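Local coordinates for aminofutalosine deaminase (Helicobacter pylori, PDB 7LKK), which deaminates aminofutalosine in the menaquinone pathway, and probably adenosine as well, with a metal-dependent amidohydrolase fold of the TIM-barrel type, at residues V24-C27 and C31-L34; A74-H79 and L374-I379; A124-G129 and E413-G418; G368-A373 and T381-D386. All coordinates share one frame; numbering follows the deposited sequence.

Contact 1 (V24-C27 and C31-L34)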
loop_
_atom_site.group_PDB
_atom_site.type_symbol
_atom_site.label_atom_id
_atom_site.label_comp_id
_atom_site.label_asym_id
_atom_site.label_seq_id
_atom_site.Cartn_x
_atom_site.Cartn_y
_atom_site.Cartn_z
ATOM N N VAL A 24 -22.758 10.304 -4.690
ATOM C CA VAL A 24 -22.603 9.908 -6.084
ATOM C C VAL A 24 -21.379 10.615 -6.644
ATOM O O VAL A 24 -21.278 11.844 -6.564
ATOM C CB VAL A 24 -23.852 10.241 -6.921
ATOM C CG1 VAL A 24 -23.625 9.877 -8.382
ATOM C CG2 VAL A 24 -25.069 9.519 -6.370
ATOM N N PHE A 25 -20.449 9.842 -7.199
ATOM C CA PHE A 25 -19.264 10.383 -7.856
ATOM C C PHE A 25 -19.537 10.408 -9.355
ATOM O O PHE A 25 -19.643 9.352 -9.989
ATOM C CB PHE A 25 -18.023 9.543 -7.547
ATOM C CG PHE A 25 -17.641 9.519 -6.090
ATOM C CD1 PHE A 25 -18.193 10.416 -5.187
ATOM C CD2 PHE A 25 -16.713 8.598 -5.627
ATOM C CE1 PHE A 25 -17.835 10.384 -3.854
ATOM C CE2 PHE A 25 -16.351 8.564 -4.298
ATOM C CZ PHE A 25 -16.910 9.458 -3.409
ATOM N N LEU A 26 -19.658 11.612 -9.923
ATOM C CA LEU A 26 -19.924 11.721 -11.353
ATOM C C LEU A 26 -18.707 11.343 -12.185
ATOM O O LEU A 26 -18.856 10.838 -13.305
ATOM C CB LEU A 26 -20.368 13.140 -11.704
ATOM C CG LEU A 26 -21.741 13.598 -11.216
ATOM C CD1 LEU A 26 -22.160 14.847 -11.971
ATOM C CD2 LEU A 26 -22.772 12.495 -11.388
ATOM N N CYS A 27 -17.507 11.581 -11.654
ATOM C CA CYS A 27 -16.254 11.327 -12.363
ATOM C C CYS A 27 -16.196 12.079 -13.691
ATOM O O CYS A 27 -15.697 11.568 -14.696
ATOM C CB CYS A 27 -16.025 9.830 -12.567
ATOM S SG CYS A 27 -15.755 8.948 -11.017
ATOM N N CYS A 31 -14.680 16.186 -11.203
ATOM C CA CYS A 31 -14.782 15.220 -10.107
ATOM C C CYS A 31 -15.898 15.613 -9.140
ATOM O O CYS A 31 -15.709 15.682 -7.924
ATOM C CB CYS A 31 -13.441 15.064 -9.386
ATOM S SG CYS A 31 -13.111 13.395 -8.814
ATOM N N GLU A 32 -17.077 15.865 -9.703
ATOM C CA GLU A 32 -18.218 16.323 -8.923
ATOM C C GLU A 32 -18.700 15.249 -7.956
ATOM O O GLU A 32 -18.778 14.066 -8.302
ATOM C CB GLU A 32 -19.356 16.727 -9.857
ATOM C CG GLU A 32 -20.108 17.970 -9.438
ATOM C CD GLU A 32 -20.996 18.494 -10.546
ATOM O OE1 GLU A 32 -20.509 18.595 -11.691
ATOM O OE2 GLU A 32 -22.178 18.794 -10.276
ATOM N N VAL A 33 -19.019 15.668 -6.733
ATOM C CA VAL A 33 -19.598 14.797 -5.718
ATOM C C VAL A 33 -20.974 15.340 -5.365
ATOM O O VAL A 33 -21.112 16.521 -5.025
ATOM C CB VAL A 33 -18.710 14.704 -4.464
ATOM C CG1 VAL A 33 -19.395 13.864 -3.397
ATOM C CG2 VAL A 33 -17.351 14.113 -4.819
ATOM N N LEU A 34 -21.985 14.482 -5.445
ATOM C CA LEU A 34 -23.365 14.875 -5.213
ATOM C C LEU A 34 -23.968 14.019 -4.109
ATOM O O LEU A 34 -23.665 12.827 -3.998
ATOM C CB LEU A 34 -24.194 14.751 -6.494
ATOM C CG LEU A 34 -23.742 15.679 -7.623
ATOM C CD1 LEU A 34 -24.412 15.309 -8.938
ATOM C CD2 LEU A 34 -24.025 17.129 -7.257
HETATM O O HOH W 1 -16.545 12.324 -8.979
#
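F25 and V33 lie side by side on one face of the paired chains, and both methyls of V33 lie against the CD1 and CE1 atoms of the phenyl ring. F25 CD1 comes within 3.8 Å of V33 CG2, meeting it obliquely. This is the dense side: beyond V33, the buried ring also packs on A401 and I402 of helix 401-408 and on L361 of helix 353-364. With CG anti to its own carbonyl carbon (chi1 -63°), the ring is carried to where V33 can lie against it.

The backbone forms an antiparallel beta hairpin. V24 and L34 are its hydrogen-bonded pair, with V24 N 2.8 Å from L34 O and L34 N 3.0 Å from V24 O; F25 and V33 are the non-hydrogen-bonded pair. Past the strands a third rung follows, L26 N to E32 O at 3.1 Å, its donor tilted 18° from the carbonyl plane. E32 O accepts a second bond from a water, which in turn takes the N-H of C27, so the rung after that is bridged by solvent.

The other face is looser. L26 CD1 touches L34 CD1 at 3.8 Å, both leucines being partly exposed. The CB of E32 lies 4.0 Å from L26 CD1, while its carboxylate makes a long, weak ion pair with K30. The buried V24 on this face leans instead on L71 and I379.

Contact 2 (A74-H79 and L374-I379). With FE (Fe (III) ion), chain E.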
loop_
_atom_site.group_PDB
_atom_site.type_symbol
_atom_site.label_atom_id
_atom_site.label_comp_id
_atom_site.label_asym_id
_atom_site.label_seq_id
_atom_site.Cartn_x
_atom_site.Cartn_y
_atom_site.Cartn_z
ATOM N N ALA A 74 -18.416 2.154 -12.899
ATOM C CA ALA A 74 -17.528 1.003 -12.839
ATOM C C ALA A 74 -16.125 1.403 -13.278
ATOM O O ALA A 74 -15.940 2.279 -14.129
ATOM C CB ALA A 74 -18.055 -0.134 -13.716
ATOM N N PHE A 75 -15.127 0.761 -12.680
ATOM C CA PHE A 75 -13.748 1.118 -12.960
ATOM C C PHE A 75 -13.321 0.606 -14.331
ATOM O O PHE A 75 -13.917 -0.312 -14.900
ATOM C CB PHE A 75 -12.813 0.545 -11.897
ATOM C CG PHE A 75 -12.949 1.196 -10.553
ATOM C CD1 PHE A 75 -12.986 2.574 -10.434
ATOM C CD2 PHE A 75 -13.031 0.424 -9.405
ATOM C CE1 PHE A 75 -13.109 3.173 -9.195
ATOM C CE2 PHE A 75 -13.153 1.015 -8.163
ATOM C CZ PHE A 75 -13.194 2.393 -8.058
ATOM N N ILE A 76 -12.269 1.223 -14.858
ATOM C CA ILE A 76 -11.579 0.749 -16.050
ATOM C C ILE A 76 -10.144 0.437 -15.649
ATOM O O ILE A 76 -9.446 1.301 -15.102
ATOM C CB ILE A 76 -11.621 1.777 -17.191
ATOM C CG1 ILE A 76 -13.046 1.926 -17.735
ATOM C CG2 ILE A 76 -10.672 1.364 -18.309
ATOM C CD1 ILE A 76 -13.851 3.017 -17.066
ATOM N N ASN A 77 -9.712 -0.796 -15.897
ATOM C CA ASN A 77 -8.342 -1.234 -15.637
ATOM C C ASN A 77 -7.672 -1.384 -16.999
ATOM O O ASN A 77 -7.818 -2.413 -17.661
ATOM C CB ASN A 77 -8.322 -2.535 -14.838
ATOM C CG ASN A 77 -6.928 -2.909 -14.363
ATOM O OD1 ASN A 77 -5.978 -2.145 -14.531
ATOM N ND2 ASN A 77 -6.801 -4.090 -13.769
ATOM N N ALA A 78 -6.936 -0.351 -17.412
ATOM C CA ALA A 78 -6.523 -0.201 -18.803
ATOM C C ALA A 78 -5.312 -1.039 -19.189
ATOM O O ALA A 78 -4.947 -1.040 -20.370
ATOM C CB ALA A 78 -6.229 1.271 -19.102
ATOM N N HIS A 79 -4.677 -1.738 -18.247
ATOM C CA HIS A 79 -3.452 -2.474 -18.557
ATOM C C HIS A 79 -3.292 -3.621 -17.569
ATOM O O HIS A 79 -2.955 -3.393 -16.403
ATOM C CB HIS A 79 -2.239 -1.548 -18.515
ATOM C CG HIS A 79 -0.971 -2.190 -18.990
ATOM N ND1 HIS A 79 -0.639 -2.279 -20.325
ATOM C CD2 HIS A 79 0.046 -2.769 -18.309
ATOM C CE1 HIS A 79 0.528 -2.885 -20.446
ATOM N NE2 HIS A 79 0.965 -3.192 -19.238
ATOM N N LEU A 374 -13.912 3.765 -24.799
ATOM C CA LEU A 374 -15.084 3.120 -24.221
ATOM C C LEU A 374 -16.108 4.183 -23.854
ATOM O O LEU A 374 -15.723 5.282 -23.454
ATOM C CB LEU A 374 -14.612 2.387 -22.936
ATOM C CG LEU A 374 -14.248 0.895 -22.916
ATOM C CD1 LEU A 374 -15.377 -0.112 -22.785
ATOM C CD2 LEU A 374 -13.604 0.690 -24.341
ATOM N N ASN A 375 -17.410 3.871 -23.953
ATOM C CA ASN A 375 -18.462 4.872 -23.678
ATOM C C ASN A 375 -18.952 4.760 -22.230
ATOM O O ASN A 375 -20.135 4.573 -21.939
ATOM C CB ASN A 375 -19.632 4.745 -24.655
ATOM C CG ASN A 375 -20.654 5.846 -24.488
ATOM O OD1 ASN A 375 -20.310 6.985 -24.198
ATOM N ND2 ASN A 375 -21.926 5.512 -24.698
ATOM N N ASN A 376 -18.008 4.888 -21.310
ATOM C CA ASN A 376 -18.320 4.731 -19.899
ATOM C C ASN A 376 -17.319 5.550 -19.094
ATOM O O ASN A 376 -16.764 6.537 -19.589
ATOM C CB ASN A 376 -18.326 3.237 -19.531
ATOM C CG ASN A 376 -16.991 2.555 -19.809
ATOM O OD1 ASN A 376 -15.993 3.202 -20.127
ATOM N ND2 ASN A 376 -16.975 1.236 -19.685
ATOM N N GLY A 377 -17.105 5.149 -17.844
ATOM C CA GLY A 377 -16.189 5.827 -16.955
ATOM C C GLY A 377 -16.709 7.109 -16.356
ATOM O O GLY A 377 -15.953 7.792 -15.658
ATOM N N GLU A 378 -17.973 7.454 -16.592
ATOM C CA GLU A 378 -18.516 8.715 -16.110
ATOM C C GLU A 378 -20.029 8.591 -16.020
ATOM O O GLU A 378 -20.658 7.982 -16.888
ATOM C CB GLU A 378 -18.120 9.870 -17.040
ATOM C CG GLU A 378 -18.809 11.195 -16.747
ATOM C CD GLU A 378 -18.291 12.319 -17.624
ATOM O OE1 GLU A 378 -18.677 13.484 -17.393
ATOM O OE2 GLU A 378 -17.496 12.035 -18.548
ATOM N N ILE A 379 -20.607 9.167 -14.969
ATOM C CA ILE A 379 -22.054 9.170 -14.787
ATOM C C ILE A 379 -22.590 10.372 -15.556
ATOM O O ILE A 379 -22.604 11.500 -15.056
ATOM C CB ILE A 379 -22.446 9.205 -13.308
ATOM C CG1 ILE A 379 -22.006 7.912 -12.624
ATOM C CG2 ILE A 379 -23.949 9.382 -13.157
ATOM C CD1 ILE A 379 -22.415 7.813 -11.172
HETATM FE FE FE E . 2.476 -4.552 -18.859
HETATM O O HOH W 2 -17.468 2.573 -16.372
#
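A methyl group meets a buried amide oxygen here: I76 CD1 sits 3.7 Å from N376 OD1, an oxygen with no hydrogen-bonding partner in the model. I76 belongs to strand 69-80, the first strand of the TIM-type amidohydrolase barrel, and N376 to the loop that follows helix 366-371. The two side chains approach from opposite directions. N376 holds its CG between its backbone N and carbonyl carbon (chi1 59°), which turns the amide toward the strand. The other end of that amide is well engaged, since ND2 bonds to S132 OG and D386 OD2; those bonds probably fix its rotation and leave OD1 facing hydrocarbon.

The tip of I76 also reaches the backbone of G377, CD1 lying 3.7 Å from CA, where no side chain intervenes. No direct hydrogen bond joins the segments. Instead, a water donates to A74 O at 2.7 Å and accepts from G377 N at 3.0 Å, tying the start of the strand to the loop.

Further along, the strand leaves this packing and runs into the active site. Its H79 is the first histidine of the His-X-His metal motif completed by H81, with H221 and D328 also on the metal, and H79 NE2 binds the iron(III) ion at 2.1 Å.

Contact 3 (A124-G129 and E413-G418)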
loop_
_atom_site.group_PDB
_atom_site.type_symbol
_atom_site.label_atom_id
_atom_site.label_comp_id
_atom_site.label_asym_id
_atom_site.label_seq_id
_atom_site.Cartn_x
_atom_site.Cartn_y
_atom_site.Cartn_z
ATOM N N ALA A 124 -11.612 -11.153 -9.267
ATOM C CA ALA A 124 -10.984 -10.077 -8.494
ATOM C C ALA A 124 -11.246 -8.701 -9.113
ATOM O O ALA A 124 -11.412 -7.707 -8.391
ATOM C CB ALA A 124 -9.463 -10.292 -8.404
ATOM N N GLN A 125 -11.245 -8.612 -10.448
ATOM C CA GLN A 125 -11.619 -7.367 -11.124
ATOM C C GLN A 125 -13.057 -6.978 -10.789
ATOM O O GLN A 125 -13.326 -5.877 -10.291
ATOM C CB GLN A 125 -11.450 -7.522 -12.640
ATOM C CG GLN A 125 -10.039 -7.871 -13.080
ATOM C CD GLN A 125 -9.063 -6.748 -12.808
ATOM O OE1 GLN A 125 -8.970 -5.790 -13.580
ATOM N NE2 GLN A 125 -8.325 -6.860 -11.715
ATOM N N LEU A 126 -13.994 -7.893 -11.044
ATOM C CA LEU A 126 -15.412 -7.587 -10.874
ATOM C C LEU A 126 -15.736 -7.200 -9.436
ATOM O O LEU A 126 -16.449 -6.221 -9.193
ATOM C CB LEU A 126 -16.254 -8.783 -11.315
ATOM C CG LEU A 126 -16.241 -9.093 -12.812
ATOM C CD1 LEU A 126 -16.682 -10.527 -13.059
ATOM C CD2 LEU A 126 -17.127 -8.117 -13.567
ATOM N N LYS A 127 -15.219 -7.955 -8.464
ATOM C CA LYS A 127 -15.497 -7.624 -7.071
ATOM C C LYS A 127 -14.819 -6.332 -6.642
ATOM O O LYS A 127 -15.266 -5.703 -5.677
ATOM C CB LYS A 127 -15.065 -8.765 -6.153
ATOM C CG LYS A 127 -16.041 -9.933 -6.107
ATOM C CD LYS A 127 -15.424 -11.174 -5.460
ATOM C CE LYS A 127 -14.138 -10.858 -4.706
ATOM N NZ LYS A 127 -12.923 -11.117 -5.530
ATOM N N SER A 128 -13.764 -5.919 -7.341
ATOM C CA SER A 128 -13.109 -4.642 -7.090
ATOM C C SER A 128 -13.835 -3.466 -7.730
ATOM O O SER A 128 -13.376 -2.328 -7.590
ATOM C CB SER A 128 -11.663 -4.689 -7.595
ATOM O OG SER A 128 -10.980 -3.480 -7.319
ATOM N N GLY A 129 -14.939 -3.712 -8.431
ATOM C CA GLY A 129 -15.668 -2.667 -9.117
ATOM C C GLY A 129 -15.231 -2.403 -10.540
ATOM O O GLY A 129 -15.697 -1.428 -11.143
ATOM N N GLU A 413 -20.757 -3.693 -3.614
ATOM C CA GLU A 413 -22.040 -4.192 -3.135
ATOM C C GLU A 413 -23.013 -4.443 -4.278
ATOM O O GLU A 413 -23.774 -5.416 -4.246
ATOM C CB GLU A 413 -22.648 -3.203 -2.139
ATOM C CG GLU A 413 -23.763 -3.781 -1.288
ATOM C CD GLU A 413 -24.480 -2.720 -0.475
ATOM O OE1 GLU A 413 -24.008 -1.564 -0.457
ATOM O OE2 GLU A 413 -25.516 -3.043 0.145
ATOM N N ARG A 414 -23.001 -3.577 -5.287
ATOM C CA ARG A 414 -23.759 -3.785 -6.511
ATOM C C ARG A 414 -22.880 -3.421 -7.694
ATOM O O ARG A 414 -22.198 -2.393 -7.680
ATOM C CB ARG A 414 -25.043 -2.944 -6.544
ATOM C CG ARG A 414 -26.074 -3.338 -5.509
ATOM C CD ARG A 414 -26.679 -4.696 -5.824
ATOM N NE ARG A 414 -27.851 -4.975 -4.999
ATOM C CZ ARG A 414 -27.802 -5.317 -3.716
ATOM N NH1 ARG A 414 -26.635 -5.427 -3.096
ATOM N NH2 ARG A 414 -28.924 -5.552 -3.049
ATOM N N LEU A 415 -22.892 -4.274 -8.713
ATOM C CA LEU A 415 -22.212 -3.996 -9.969
ATOM C C LEU A 415 -23.212 -4.182 -11.097
ATOM O O LEU A 415 -23.782 -5.268 -11.249
ATOM C CB LEU A 415 -20.995 -4.907 -10.163
ATOM C CG LEU A 415 -20.177 -4.662 -11.433
ATOM C CD1 LEU A 415 -19.666 -3.229 -11.483
ATOM C CD2 LEU A 415 -19.024 -5.650 -11.535
ATOM N N PHE A 416 -23.434 -3.124 -11.868
ATOM C CA PHE A 416 -24.264 -3.167 -13.064
ATOM C C PHE A 416 -23.376 -2.916 -14.273
ATOM O O PHE A 416 -22.606 -1.951 -14.287
ATOM C CB PHE A 416 -25.383 -2.124 -13.011
ATOM C CG PHE A 416 -26.345 -2.316 -11.872
ATOM C CD1 PHE A 416 -26.093 -1.749 -10.634
ATOM C CD2 PHE A 416 -27.507 -3.048 -12.044
ATOM C CE1 PHE A 416 -26.978 -1.918 -9.585
ATOM C CE2 PHE A 416 -28.397 -3.221 -11.000
ATOM C CZ PHE A 416 -28.131 -2.655 -9.768
ATOM N N LEU A 417 -23.478 -3.786 -15.275
ATOM C CA LEU A 417 -22.717 -3.654 -16.511
ATOM C C LEU A 417 -23.692 -3.693 -17.675
ATOM O O LEU A 417 -24.420 -4.677 -17.844
ATOM C CB LEU A 417 -21.667 -4.761 -16.639
ATOM C CG LEU A 417 -20.531 -4.693 -15.616
ATOM C CD1 LEU A 417 -19.502 -5.788 -15.862
ATOM C CD2 LEU A 417 -19.876 -3.320 -15.627
ATOM N N GLY A 418 -23.702 -2.630 -18.473
ATOM C CA GLY A 418 -24.725 -2.488 -19.494
ATOM C C GLY A 418 -26.132 -2.534 -18.943
ATOM O O GLY A 418 -27.045 -3.003 -19.629
#
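L126 lays its CD2 methyl over the end of L415, crossing it at about a right angle with CD2 to CD2 at 3.7 Å. The same L126 methyl also touches L417 CD1, at 4.0 Å, so one leucine of the helix spans two alternate residues of the strand. L415 points at the helix with CG anti to its backbone N (chi1 -178°), and its CD2 goes on to sit 3.5 Å from L126 O.

That carbonyl belongs to the last turn of helix 115-127 and already accepts G129 N, at 3.0 Å. G129, with positive phi (90°), closes a Schellman motif that stops the helix and sends the chain into strand 130-137 of the barrel. Helix and strand 414-417 thus meet through apolar side chains, with no hydrogen bond between their segments, although K127 and V412 share a backbone bond next door.

On the strand, E413 and R414 both face V389, a classic beta bulge at the edge of the packing. There R414 NH1 turns back on E413 O at 3.1 Å, approaching from above the carbonyl plane though almost in the plane of its own guanidinium. A74 of strand 69-80 also touches both L415 and L417.

Contact 4 (G368-A373 and T381-D386)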
loop_
_atom_site.group_PDB
_atom_site.type_symbol
_atom_site.label_atom_id
_atom_site.label_comp_id
_atom_site.label_asym_id
_atom_site.label_seq_id
_atom_site.Cartn_x
_atom_site.Cartn_y
_atom_site.Cartn_z
ATOM N N GLY A 368 -9.317 6.222 -17.970
ATOM C CA GLY A 368 -9.171 4.902 -18.558
ATOM C C GLY A 368 -10.196 4.632 -19.643
ATOM O O GLY A 368 -9.899 3.976 -20.643
ATOM N N ALA A 369 -11.420 5.134 -19.455
ATOM C CA ALA A 369 -12.437 5.007 -20.493
ATOM C C ALA A 369 -12.008 5.720 -21.769
ATOM O O ALA A 369 -12.194 5.196 -22.873
ATOM C CB ALA A 369 -13.772 5.562 -19.995
ATOM N N LYS A 370 -11.435 6.920 -21.635
ATOM C CA LYS A 370 -10.941 7.639 -22.804
ATOM C C LYS A 370 -9.778 6.903 -23.458
ATOM O O LYS A 370 -9.669 6.871 -24.689
ATOM C CB LYS A 370 -10.521 9.053 -22.409
ATOM C CG LYS A 370 -11.679 10.024 -22.222
ATOM C CD LYS A 370 -12.733 9.871 -23.310
ATOM C CE LYS A 370 -14.049 9.343 -22.750
ATOM N NZ LYS A 370 -15.216 9.797 -23.558
ATOM N N ALA A 371 -8.904 6.301 -22.651
ATOM C CA ALA A 371 -7.776 5.568 -23.209
ATOM C C ALA A 371 -8.242 4.370 -24.030
ATOM O O ALA A 371 -7.675 4.074 -25.086
ATOM C CB ALA A 371 -6.834 5.120 -22.092
ATOM N N LEU A 372 -9.267 3.669 -23.563
ATOM C CA LEU A 372 -9.766 2.489 -24.251
ATOM C C LEU A 372 -10.871 2.808 -25.259
ATOM O O LEU A 372 -11.450 1.885 -25.835
ATOM C CB LEU A 372 -10.257 1.458 -23.222
ATOM C CG LEU A 372 -9.227 0.434 -22.696
ATOM C CD1 LEU A 372 -7.872 1.054 -22.345
ATOM C CD2 LEU A 372 -9.765 -0.358 -21.516
ATOM N N ALA A 373 -11.207 4.090 -25.461
ATOM C CA ALA A 373 -12.266 4.497 -26.398
ATOM C C ALA A 373 -13.573 3.770 -26.082
ATOM O O ALA A 373 -14.253 3.229 -26.965
ATOM C CB ALA A 373 -11.853 4.270 -27.852
ATOM N N THR A 381 -25.532 11.273 -19.012
ATOM C CA THR A 381 -26.550 10.749 -19.913
ATOM C C THR A 381 -25.922 10.299 -21.227
ATOM O O THR A 381 -25.010 10.946 -21.750
ATOM C CB THR A 381 -27.629 11.802 -20.178
ATOM O OG1 THR A 381 -27.043 12.944 -20.817
ATOM C CG2 THR A 381 -28.282 12.236 -18.871
ATOM N N ASN A 382 -26.396 9.159 -21.732
ATOM C CA ASN A 382 -26.001 8.478 -22.962
ATOM C C ASN A 382 -24.741 7.636 -22.778
ATOM O O ASN A 382 -24.362 6.917 -23.703
ATOM C CB ASN A 382 -25.798 9.432 -24.157
ATOM C CG ASN A 382 -27.024 10.277 -24.438
ATOM O OD1 ASN A 382 -28.154 9.795 -24.360
ATOM N ND2 ASN A 382 -26.808 11.548 -24.755
ATOM N N LYS A 383 -24.071 7.702 -21.631
ATOM C CA LYS A 383 -22.984 6.776 -21.364
ATOM C C LYS A 383 -23.542 5.407 -20.992
ATOM O O LYS A 383 -24.716 5.261 -20.640
ATOM C CB LYS A 383 -22.085 7.301 -20.244
ATOM C CG LYS A 383 -21.470 8.660 -20.520
ATOM C CD LYS A 383 -20.099 8.526 -21.153
ATOM C CE LYS A 383 -19.536 9.883 -21.547
ATOM N NZ LYS A 383 -18.340 9.746 -22.428
ATOM N N ARG A 384 -22.686 4.392 -21.085
ATOM C CA ARG A 384 -23.087 3.051 -20.686
ATOM C C ARG A 384 -23.457 3.022 -19.208
ATOM O O ARG A 384 -22.882 3.740 -18.384
ATOM C CB ARG A 384 -21.963 2.050 -20.956
ATOM C CG ARG A 384 -21.704 1.769 -22.428
ATOM C CD ARG A 384 -20.510 0.840 -22.580
ATOM N NE ARG A 384 -20.562 -0.243 -21.602
ATOM C CZ ARG A 384 -21.083 -1.443 -21.841
ATOM N NH1 ARG A 384 -21.591 -1.725 -23.032
ATOM N NH2 ARG A 384 -21.091 -2.363 -20.888
ATOM N N ALA A 385 -24.433 2.178 -18.874
ATOM C CA ALA A 385 -24.845 1.973 -17.487
ATOM C C ALA A 385 -23.921 0.965 -16.795
ATOM O O ALA A 385 -24.326 -0.115 -16.369
ATOM C CB ALA A 385 -26.300 1.527 -17.429
ATOM N N ASP A 386 -22.646 1.336 -16.711
ATOM C CA ASP A 386 -21.637 0.567 -15.986
ATOM C C ASP A 386 -21.460 1.241 -14.630
ATOM O O ASP A 386 -20.760 2.249 -14.511
ATOM C CB ASP A 386 -20.329 0.506 -16.769
ATOM C CG ASP A 386 -20.479 -0.190 -18.115
ATOM O OD1 ASP A 386 -21.425 -0.991 -18.284
ATOM O OD2 ASP A 386 -19.646 0.066 -19.008
#
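K383 and K370 meet by their ammonium ends alone, NZ to NZ at 3.3 Å, two donors with no hydrogen bond between them. Such closeness of like charges would probably depress the pKa of one amine, and the site lies at the surface.

Following the loop from T381, which is exposed, the chain first reaches N382, whose carbonyl takes the ND2 of N375 and whose backbone also bonds to I45. K383 comes next and aims at the helix: its chain bends once, at chi2 (-93°), and then runs extended to the amine. K370 answers with a chain bent at both chi2 and chi3, which swings NZ round toward the loop so that the two lysines cross at about a right angle.

R384 takes a partner two residues on. Its guanidinium grips D386 side-on: NE meets OD2 at 2.8 Å almost exactly in the guanidinium plane, and NH2 reaches OD1 at 3.0 Å, with that oxygen lying 31° out of the guanidinium plane. A385 between them is the centre of an inverse gamma turn, which brings the two ends of the salt bridge together. D386 is buried and its oxygens have further partners, G418 N on OD1 and N376 ND2 on OD2.

Across from this loop, helix 366-371 ends in a Schellman motif at A373. From there the chain leaves the helices beside the amidohydrolase barrel by a loop leading into strand 387-391, which runs antiparallel to strands 69-80 and 414-417.

Contacts 2 and 4 are almost one site, their centres 5 Å apart, stitched by N375 O to R384 N at 2.7 Å and A74 N to D386 O at 2.8 Å. Contact 3 touches both: F75 N lies 2.7 Å from G129 O, and G418 N 2.8 Å from D386 OD1. Contact 1 attaches to contact 2 through L26 O and I379 N, 2.9 Å apart, but stays about 10 Å from contact 3 at the nearest atoms. Only contact 2 includes a metal ligand. Even there the packing is remote from the inhibitor-bound centre, I76 CD1 being 16.2 Å from H79 NE2, the atom that binds the iron.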